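Local coordinates for hypoxic response protein 1 (Mycobacterium tuberculosis, PDB 1Y5H) that is a secreted, homodimeric CBS-domain protein of unknown function that is induced by hypoxia and, unlike some relatives, does not seem to bind AMP, at residues 13-18 and 119-124; 39-44 and 54-59; 83-88 and 106-111. All coordinates share one frame; numbering follows the deposited sequence.

Contact 1: residues 13-18 and 119-124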
loop_
_atom_site.group_PDB
_atom_site.type_symbol
_atom_site.label_atom_id
_atom_site.label_comp_id
_atom_site.label_asym_id
_atom_site.label_seq_id
_atom_site.Cartn_x
_atom_site.Cartn_y
_atom_site.Cartn_z
ATOM N N ILE A 13 -14.686 -12.998 16.300
ATOM C CA ILE A 13 -13.284 -12.961 15.896
ATOM C C ILE A 13 -12.711 -11.571 15.617
ATOM O O ILE A 13 -11.525 -11.436 15.328
ATOM C CB ILE A 13 -13.061 -13.824 14.636
ATOM C CG1 ILE A 13 -13.830 -13.230 13.451
ATOM C CG2 ILE A 13 -13.540 -15.252 14.889
ATOM C CD1 ILE A 13 -13.643 -13.997 12.158
HETATM N N MSE A 14 -13.540 -10.544 15.711
HETATM C CA MSE A 14 -13.083 -9.186 15.429
HETATM C C MSE A 14 -12.180 -8.593 16.500
HETATM O O MSE A 14 -12.174 -9.034 17.651
HETATM C CB MSE A 14 -14.279 -8.255 15.258
HETATM C CG MSE A 14 -15.043 -8.011 16.546
HETATM SE SE MSE A 14 -16.520 -6.818 16.332
HETATM C CE MSE A 14 -16.938 -6.511 18.198
ATOM N N ASN A 15 -11.422 -7.580 16.094
ATOM C CA ASN A 15 -10.549 -6.847 16.998
ATOM C C ASN A 15 -11.464 -5.733 17.471
ATOM O O ASN A 15 -11.737 -4.776 16.740
ATOM C CB ASN A 15 -9.356 -6.270 16.242
ATOM C CG ASN A 15 -8.473 -7.351 15.645
ATOM O OD1 ASN A 15 -7.821 -8.104 16.369
ATOM N ND2 ASN A 15 -8.454 -7.437 14.320
ATOM N N ALA A 16 -11.967 -5.872 18.687
ATOM C CA ALA A 16 -12.890 -4.899 19.238
ATOM C C ALA A 16 -12.191 -3.723 19.908
ATOM O O ALA A 16 -11.045 -3.829 20.338
ATOM C CB ALA A 16 -13.814 -5.587 20.230
ATOM N N GLY A 17 -12.897 -2.602 19.983
ATOM C CA GLY A 17 -12.358 -1.421 20.630
ATOM C C GLY A 17 -11.360 -0.600 19.834
ATOM O O GLY A 17 -10.613 0.190 20.411
ATOM N N VAL A 18 -11.328 -0.786 18.520
ATOM C CA VAL A 18 -10.412 -0.024 17.681
ATOM C C VAL A 18 -11.002 1.370 17.504
ATOM O O VAL A 18 -12.219 1.529 17.456
ATOM C CB VAL A 18 -10.220 -0.691 16.298
ATOM C CG1 VAL A 18 -9.577 -2.068 16.470
ATOM C CG2 VAL A 18 -11.557 -0.814 15.585
ATOM N N ILE A 119 -12.903 -4.409 13.855
ATOM C CA ILE A 119 -12.356 -4.653 12.523
ATOM C C ILE A 119 -11.967 -6.124 12.450
ATOM O O ILE A 119 -11.366 -6.656 13.384
ATOM C CB ILE A 119 -11.078 -3.807 12.265
ATOM C CG1 ILE A 119 -11.434 -2.326 12.092
ATOM C CG2 ILE A 119 -10.335 -4.345 11.041
ATOM C CD1 ILE A 119 -12.146 -1.984 10.784
ATOM N N VAL A 120 -12.307 -6.787 11.350
ATOM C CA VAL A 120 -11.941 -8.186 11.191
ATOM C C VAL A 120 -10.988 -8.312 10.010
ATOM O O VAL A 120 -11.237 -7.741 8.952
ATOM C CB VAL A 120 -13.174 -9.075 10.933
ATOM C CG1 VAL A 120 -12.731 -10.510 10.707
ATOM C CG2 VAL A 120 -14.123 -9.009 12.110
ATOM N N THR A 121 -9.891 -9.038 10.194
ATOM C CA THR A 121 -8.927 -9.226 9.109
ATOM C C THR A 121 -9.001 -10.652 8.588
ATOM O O THR A 121 -9.543 -11.538 9.243
ATOM C CB THR A 121 -7.469 -8.977 9.562
ATOM O OG1 THR A 121 -7.021 -10.069 10.377
ATOM C CG2 THR A 121 -7.374 -7.681 10.350
ATOM N N GLU A 122 -8.442 -10.866 7.406
ATOM C CA GLU A 122 -8.442 -12.190 6.809
ATOM C C GLU A 122 -7.655 -13.135 7.711
ATOM O O GLU A 122 -8.000 -14.306 7.847
ATOM C CB GLU A 122 -7.820 -12.129 5.417
ATOM C CG GLU A 122 -8.168 -13.316 4.550
ATOM C CD GLU A 122 -7.808 -13.096 3.095
ATOM O OE1 GLU A 122 -6.608 -12.904 2.802
ATOM O OE2 GLU A 122 -8.727 -13.115 2.246
ATOM N N ALA A 123 -6.608 -12.612 8.343
ATOM C CA ALA A 123 -5.780 -13.412 9.244
ATOM C C ALA A 123 -6.595 -13.865 10.452
ATOM O O ALA A 123 -6.398 -14.970 10.962
ATOM C CB ALA A 123 -4.571 -12.610 9.695
ATOM N N ASP A 124 -7.503 -13.010 10.915
ATOM C CA ASP A 124 -8.357 -13.356 12.044
ATOM C C ASP A 124 -9.214 -14.565 11.674
ATOM O O ASP A 124 -9.422 -15.464 12.486
ATOM C CB ASP A 124 -9.279 -12.187 12.418
ATOM C CG ASP A 124 -8.534 -11.030 13.056
ATOM O OD1 ASP A 124 -7.609 -11.287 13.852
ATOM O OD2 ASP A 124 -8.891 -9.862 12.775
HETATM O O HOH W 1 -6.056 -9.451 14.892
#

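Contact 2: residues 39-44 and 54-59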
loop_
_atom_site.group_PDB
_atom_site.type_symbol
_atom_site.label_atom_id
_atom_site.label_comp_id
_atom_site.label_asym_id
_atom_site.label_seq_id
_atom_site.Cartn_x
_atom_site.Cartn_y
_atom_site.Cartn_z
ATOM N N ILE A 39 -0.499 -0.243 10.106
ATOM C CA ILE A 39 -1.576 -0.812 9.306
ATOM C C ILE A 39 -1.732 -0.019 8.013
ATOM O O ILE A 39 -1.232 1.104 7.899
ATOM C CB ILE A 39 -2.924 -0.799 10.064
ATOM C CG1 ILE A 39 -3.194 0.599 10.625
ATOM C CG2 ILE A 39 -2.911 -1.852 11.162
ATOM C CD1 ILE A 39 -4.460 0.690 11.443
ATOM N N GLY A 40 -2.431 -0.606 7.046
ATOM C CA GLY A 40 -2.620 0.061 5.769
ATOM C C GLY A 40 -4.036 0.517 5.480
ATOM O O GLY A 40 -4.321 0.994 4.383
ATOM N N ALA A 41 -4.932 0.365 6.450
ATOM C CA ALA A 41 -6.321 0.776 6.270
ATOM C C ALA A 41 -6.922 1.201 7.604
ATOM O O ALA A 41 -6.719 0.545 8.628
ATOM C CB ALA A 41 -7.133 -0.359 5.661
ATOM N N LEU A 42 -7.661 2.306 7.579
ATOM C CA LEU A 42 -8.288 2.857 8.778
ATOM C C LEU A 42 -9.776 3.084 8.570
ATOM O O LEU A 42 -10.199 3.532 7.509
ATOM C CB LEU A 42 -7.668 4.217 9.123
ATOM C CG LEU A 42 -6.183 4.367 9.446
ATOM C CD1 LEU A 42 -5.792 5.837 9.363
ATOM C CD2 LEU A 42 -5.907 3.807 10.828
ATOM N N PRO A 43 -10.597 2.761 9.581
ATOM C CA PRO A 43 -12.037 2.983 9.433
ATOM C C PRO A 43 -12.246 4.475 9.703
ATOM O O PRO A 43 -11.644 5.029 10.624
ATOM C CB PRO A 43 -12.639 2.088 10.519
ATOM C CG PRO A 43 -11.586 2.095 11.586
ATOM C CD PRO A 43 -10.295 1.986 10.799
ATOM N N ILE A 44 -13.066 5.123 8.884
ATOM C CA ILE A 44 -13.324 6.559 9.025
ATOM C C ILE A 44 -14.777 6.791 9.426
ATOM O O ILE A 44 -15.689 6.255 8.799
ATOM C CB ILE A 44 -13.023 7.294 7.687
ATOM C CG1 ILE A 44 -11.588 6.983 7.235
ATOM C CG2 ILE A 44 -13.222 8.797 7.846
ATOM C CD1 ILE A 44 -10.519 7.324 8.256
HETATM N N MSE A 54 -13.595 3.301 4.487
HETATM C CA MSE A 54 -12.251 2.864 4.848
HETATM C C MSE A 54 -11.260 3.681 4.029
HETATM O O MSE A 54 -11.508 3.984 2.856
HETATM C CB MSE A 54 -12.041 1.381 4.527
HETATM C CG MSE A 54 -12.814 0.391 5.393
HETATM SE SE MSE A 54 -12.209 0.288 7.224
HETATM C CE MSE A 54 -10.480 -0.508 6.965
ATOM N N LEU A 55 -10.148 4.044 4.654
ATOM C CA LEU A 55 -9.098 4.805 3.989
ATOM C C LEU A 55 -7.844 3.944 4.014
ATOM O O LEU A 55 -7.441 3.473 5.073
ATOM C CB LEU A 55 -8.820 6.112 4.739
ATOM C CG LEU A 55 -7.714 6.984 4.126
ATOM C CD1 LEU A 55 -8.215 7.607 2.830
ATOM C CD2 LEU A 55 -7.297 8.067 5.117
ATOM N N THR A 56 -7.223 3.738 2.855
ATOM C CA THR A 56 -6.010 2.935 2.797
ATOM C C THR A 56 -4.799 3.810 2.509
ATOM O O THR A 56 -4.933 4.957 2.067
ATOM C CB THR A 56 -6.086 1.853 1.701
ATOM O OG1 THR A 56 -6.137 2.476 0.409
ATOM C CG2 THR A 56 -7.323 0.981 1.901
ATOM N N ASP A 57 -3.616 3.268 2.769
ATOM C CA ASP A 57 -2.403 4.016 2.506
ATOM C C ASP A 57 -2.290 4.332 1.019
ATOM O O ASP A 57 -1.908 5.447 0.651
ATOM C CB ASP A 57 -1.165 3.250 3.011
ATOM C CG ASP A 57 -1.148 1.773 2.606
ATOM O OD1 ASP A 57 -0.263 1.057 3.118
ATOM O OD2 ASP A 57 -1.986 1.325 1.796
ATOM N N ARG A 58 -2.647 3.372 0.164
ATOM C CA ARG A 58 -2.575 3.610 -1.271
ATOM C C ARG A 58 -3.565 4.698 -1.685
ATOM O O ARG A 58 -3.282 5.476 -2.598
ATOM C CB ARG A 58 -2.839 2.329 -2.068
ATOM C CG ARG A 58 -2.642 2.534 -3.558
ATOM C CD ARG A 58 -2.549 1.232 -4.333
ATOM N NE ARG A 58 -2.416 1.487 -5.767
ATOM C CZ ARG A 58 -1.307 1.916 -6.365
ATOM N NH1 ARG A 58 -0.206 2.139 -5.659
ATOM N NH2 ARG A 58 -1.305 2.142 -7.674
ATOM N N ASP A 59 -4.716 4.759 -1.013
ATOM C CA ASP A 59 -5.722 5.784 -1.308
ATOM C C ASP A 59 -5.107 7.174 -1.157
ATOM O O ASP A 59 -5.321 8.055 -1.982
ATOM C CB ASP A 59 -6.902 5.719 -0.327
ATOM C CG ASP A 59 -7.894 4.625 -0.655
ATOM O OD1 ASP A 59 -7.836 4.057 -1.768
ATOM O OD2 ASP A 59 -8.756 4.350 0.215
#

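Contact 3: residues 83-88 and 106-111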
loop_
_atom_site.group_PDB
_atom_site.type_symbol
_atom_site.label_atom_id
_atom_site.label_comp_id
_atom_site.label_asym_id
_atom_site.label_seq_id
_atom_site.Cartn_x
_atom_site.Cartn_y
_atom_site.Cartn_z
ATOM N N SER A 83 -15.157 4.266 -0.505
ATOM C CA SER A 83 -15.049 2.861 -0.135
ATOM C C SER A 83 -15.880 2.447 1.074
ATOM O O SER A 83 -15.348 2.311 2.178
ATOM C CB SER A 83 -13.579 2.527 0.139
ATOM O OG SER A 83 -12.747 2.968 -0.921
ATOM N N ILE A 84 -17.175 2.228 0.877
ATOM C CA ILE A 84 -17.999 1.814 1.998
ATOM C C ILE A 84 -18.446 0.358 1.914
ATOM O O ILE A 84 -19.285 -0.027 1.096
ATOM C CB ILE A 84 -19.238 2.725 2.183
ATOM C CG1 ILE A 84 -19.983 2.313 3.459
ATOM C CG2 ILE A 84 -20.141 2.645 0.965
ATOM C CD1 ILE A 84 -21.104 3.253 3.866
ATOM N N TYR A 85 -17.843 -0.453 2.766
ATOM C CA TYR A 85 -18.173 -1.862 2.855
ATOM C C TYR A 85 -18.040 -2.211 4.320
ATOM O O TYR A 85 -17.277 -1.575 5.048
ATOM C CB TYR A 85 -17.229 -2.708 1.986
ATOM C CG TYR A 85 -15.757 -2.372 2.117
ATOM C CD1 TYR A 85 -14.972 -2.948 3.115
ATOM C CD2 TYR A 85 -15.152 -1.466 1.244
ATOM C CE1 TYR A 85 -13.623 -2.629 3.240
ATOM C CE2 TYR A 85 -13.805 -1.141 1.363
ATOM C CZ TYR A 85 -13.048 -1.724 2.362
ATOM O OH TYR A 85 -11.721 -1.385 2.488
ATOM N N TYR A 86 -18.798 -3.207 4.756
ATOM C CA TYR A 86 -18.772 -3.629 6.146
ATOM C C TYR A 86 -19.627 -4.867 6.298
ATOM O O TYR A 86 -20.296 -5.282 5.358
ATOM C CB TYR A 86 -19.333 -2.526 7.055
ATOM C CG TYR A 86 -20.756 -2.083 6.741
ATOM C CD1 TYR A 86 -21.866 -2.845 7.137
ATOM C CD2 TYR A 86 -20.990 -0.889 6.069
ATOM C CE1 TYR A 86 -23.173 -2.410 6.866
ATOM C CE2 TYR A 86 -22.283 -0.450 5.794
ATOM C CZ TYR A 86 -23.366 -1.209 6.195
ATOM O OH TYR A 86 -24.633 -0.742 5.931
ATOM N N VAL A 87 -19.580 -5.453 7.486
ATOM C CA VAL A 87 -20.397 -6.610 7.797
ATOM C C VAL A 87 -21.044 -6.360 9.147
ATOM O O VAL A 87 -20.518 -5.612 9.979
ATOM C CB VAL A 87 -19.579 -7.926 7.871
ATOM C CG1 VAL A 87 -18.988 -8.242 6.510
ATOM C CG2 VAL A 87 -18.487 -7.821 8.929
ATOM N N ASP A 88 -22.199 -6.979 9.349
ATOM C CA ASP A 88 -22.928 -6.861 10.600
ATOM C C ASP A 88 -22.207 -7.723 11.632
ATOM O O ASP A 88 -21.521 -8.684 11.278
ATOM C CB ASP A 88 -24.362 -7.355 10.410
ATOM C CG ASP A 88 -25.130 -7.428 11.711
ATOM O OD1 ASP A 88 -25.305 -6.376 12.362
ATOM O OD2 ASP A 88 -25.556 -8.542 12.084
ATOM N N ARG A 106 -8.236 -6.930 2.694
ATOM C CA ARG A 106 -7.845 -7.893 3.709
ATOM C C ARG A 106 -8.485 -7.672 5.066
ATOM O O ARG A 106 -8.312 -8.482 5.975
ATOM N N ARG A 107 -9.203 -6.568 5.220
ATOM C CA ARG A 107 -9.876 -6.295 6.478
ATOM C C ARG A 107 -11.175 -5.551 6.227
ATOM O O ARG A 107 -11.294 -4.778 5.273
ATOM C CB ARG A 107 -8.973 -5.512 7.433
ATOM C CG ARG A 107 -8.613 -4.107 7.004
ATOM C CD ARG A 107 -7.766 -3.452 8.090
ATOM N NE ARG A 107 -6.543 -4.211 8.336
ATOM C CZ ARG A 107 -5.915 -4.278 9.506
ATOM N NH1 ARG A 107 -6.387 -3.629 10.561
ATOM N NH2 ARG A 107 -4.815 -5.005 9.625
ATOM N N VAL A 108 -12.146 -5.793 7.096
ATOM C CA VAL A 108 -13.466 -5.198 6.963
ATOM C C VAL A 108 -13.987 -4.685 8.296
ATOM O O VAL A 108 -13.749 -5.292 9.336
ATOM C CB VAL A 108 -14.455 -6.254 6.420
ATOM C CG1 VAL A 108 -15.865 -5.709 6.396
ATOM C CG2 VAL A 108 -14.018 -6.688 5.028
ATOM N N PRO A 109 -14.701 -3.549 8.277
ATOM C CA PRO A 109 -15.255 -2.978 9.508
ATOM C C PRO A 109 -16.479 -3.782 9.932
ATOM O O PRO A 109 -17.198 -4.321 9.091
ATOM C CB PRO A 109 -15.654 -1.554 9.103
ATOM C CG PRO A 109 -14.962 -1.306 7.801
ATOM C CD PRO A 109 -14.904 -2.645 7.136
ATOM N N VAL A 110 -16.704 -3.873 11.236
ATOM C CA VAL A 110 -17.866 -4.582 11.758
ATOM C C VAL A 110 -18.788 -3.530 12.365
ATOM O O VAL A 110 -18.349 -2.688 13.157
ATOM C CB VAL A 110 -17.454 -5.613 12.823
ATOM C CG1 VAL A 110 -18.678 -6.362 13.324
ATOM C CG2 VAL A 110 -16.447 -6.582 12.229
ATOM N N ILE A 111 -20.059 -3.570 11.974
ATOM C CA ILE A 111 -21.048 -2.605 12.438
ATOM C C ILE A 111 -22.140 -3.233 13.294
ATOM O O ILE A 111 -22.529 -4.382 13.084
ATOM C CB ILE A 111 -21.726 -1.901 11.231
ATOM C CG1 ILE A 111 -20.671 -1.186 10.380
ATOM C CG2 ILE A 111 -22.779 -0.916 11.711
ATOM C CD1 ILE A 111 -19.917 -0.104 11.115
HETATM O O HOH W 2 -9.936 -2.458 4.062
#

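Contact 1: residues 13-18 and 119-124
I119 and N15 form an antiparallel hydrogen-bonded pair, with a nearly straight bond from N15 N to I119 O (2.9 Å) and a return bond from I119 N to N15 O (3.1 Å). The I119 carbonyl also takes a weak second bond from N15 ND2. I119 CG1 meets V18 CG2 at 3.8 Å, the two branches crossing at about a right angle. V120 spreads its methyls over two neighbours. CG2 presses on CB of selenomethionine M14 at 3.2 Å, tighter than usual for carbon atoms, while CG1, anti to the backbone N (chi1 177°), touches I13 CD1 at 3.9 Å. By this pairing the short strand 15-16, from the first CBS repeat, edges the sheet of the second, as in other CBS pairs. T121 ends strand 115-121 and N-caps helix 122-127 in a capping box: its OG1 accepts from D124 N, and T121 N donates to D124 OD2 (2.9 Å) on its anti side, 27° out of the carboxylate plane. The same OD2 lies 2.9 Å from N15 ND2, with amide and carboxylate planes 58° apart. D124 OD1 accepts from a water that also donates to N15 OD1. D124 OD1 also forms a salt bridge with R127.

Contact 2: residues 39-44 and 54-59
A41 and P43 both receive the bent side chain of selenomethionine M54. Turned back at chi2 (-70°) and again at chi3 (-68°), it sets SE against P43 CA at 3.5 Å and brings CE up to A41 CB at 3.6 Å. T56 lies on the same face of the hairpin, its CG2 beside the A41 methyl. L42 and L55 point to the opposite face, where L55 CB packs on I44 CG1 at 3.8 Å. Between the faces, L42 and L55 exchange two backbone bonds, L42 N to L55 O (2.8 Å) and L55 N to L42 O (2.9 Å), both in the carbonyl planes. Just beyond the A41-T56 pair, G40 O accepts from D57 N at 2.9 Å; here the donor stands 36° above the carbonyl plane, and T56 CA adds a CA-H...O contact to the same oxygen. A capping box fixes the start of helix 57-65, with D59 N bonded to T56 OG1 and T56 N to D59 OD2. Further out, helix 27-37 packs on L42 and L55 and helix 76-80 on I44 and L55. Residues flanking the hairpin, I39, D57 and R58, face the dimer partner: D57 forms a salt bridge with R58 of the second subunit, whose NH1 also bonds to I39 O, and R58 of this chain returns both. Opposite charges paired in this way would be expected to favour the dimer.

Contact 3: residues 83-88 and 106-111
V87 and D88 run parallel to V110 and I111, although residues 85-88 as a whole make an end-to-end angle of 54° with residues 107-111. Two bonds hold the pairing, V87 N to P109 O (3.1 Å) and I111 N to V87 O (2.9 Å), each nearly along the C=O axis, so V87 is gripped through both its backbone N and its O. On one face of the sheet V87 sits between two valines. Its CG1 touches V108 CG1 at 4.0 Å, the side chains crossing at about a right angle, and its CG2 meets V110 CG2 at 4.1 Å. V99 covers V87 and V108 from helix 93-103, which links strands 87-88 and 107-112 in a beta-alpha-beta crossover. D88 and I111 point to the other face, where I111 CG1 rests obliquely against Y86 CG at 3.7 Å. D88 OD2 accepts from N90 N just beyond the strand. With CG between the backbone N and the carbonyl carbon (chi1 46°), the Y85 ring is carried to P109 and packs against it, crossing at about a right angle with CD1 4.0 Å from P109 CD. The carbonyl oxygen of R107 approaches the ring at its edge. Also at the edge and in the ring plane, a water lies 2.6 Å from Y85 OH and donates to R107 O. Y85 also stacks on H103, a zinc ligand by similarity. The water bridge from its hydroxyl to R107 O and the stack on H103 would limit rotation of the Y85 ring and set it beside a histidine that may bind zinc.

The three contacts meet through strands 107-112 and 115-121. Contacts 1 and 3, with centres about 10 Å apart, belong to one sheet, joined by a probable hydrogen bond from V108 N to V120 O (2.8 Å). Contact 2 belongs to the sheet of the first CBS repeat, its centre about 12 Å from that of contact 3. There the two repeats touch where M54 SE approaches P109 CG at 3.2 Å, and S83 O probably accepts from M54 N. I119 CD1 reaches P43 CB at 4.1 Å, bringing contact 1 to the same interface. Two histidines that probably bind zinc, at separate sites, lie close by: H103 about 3 Å from Y85 of contact 3, and H128 about 4 Å from I13 of contact 1, both side chain to side chain.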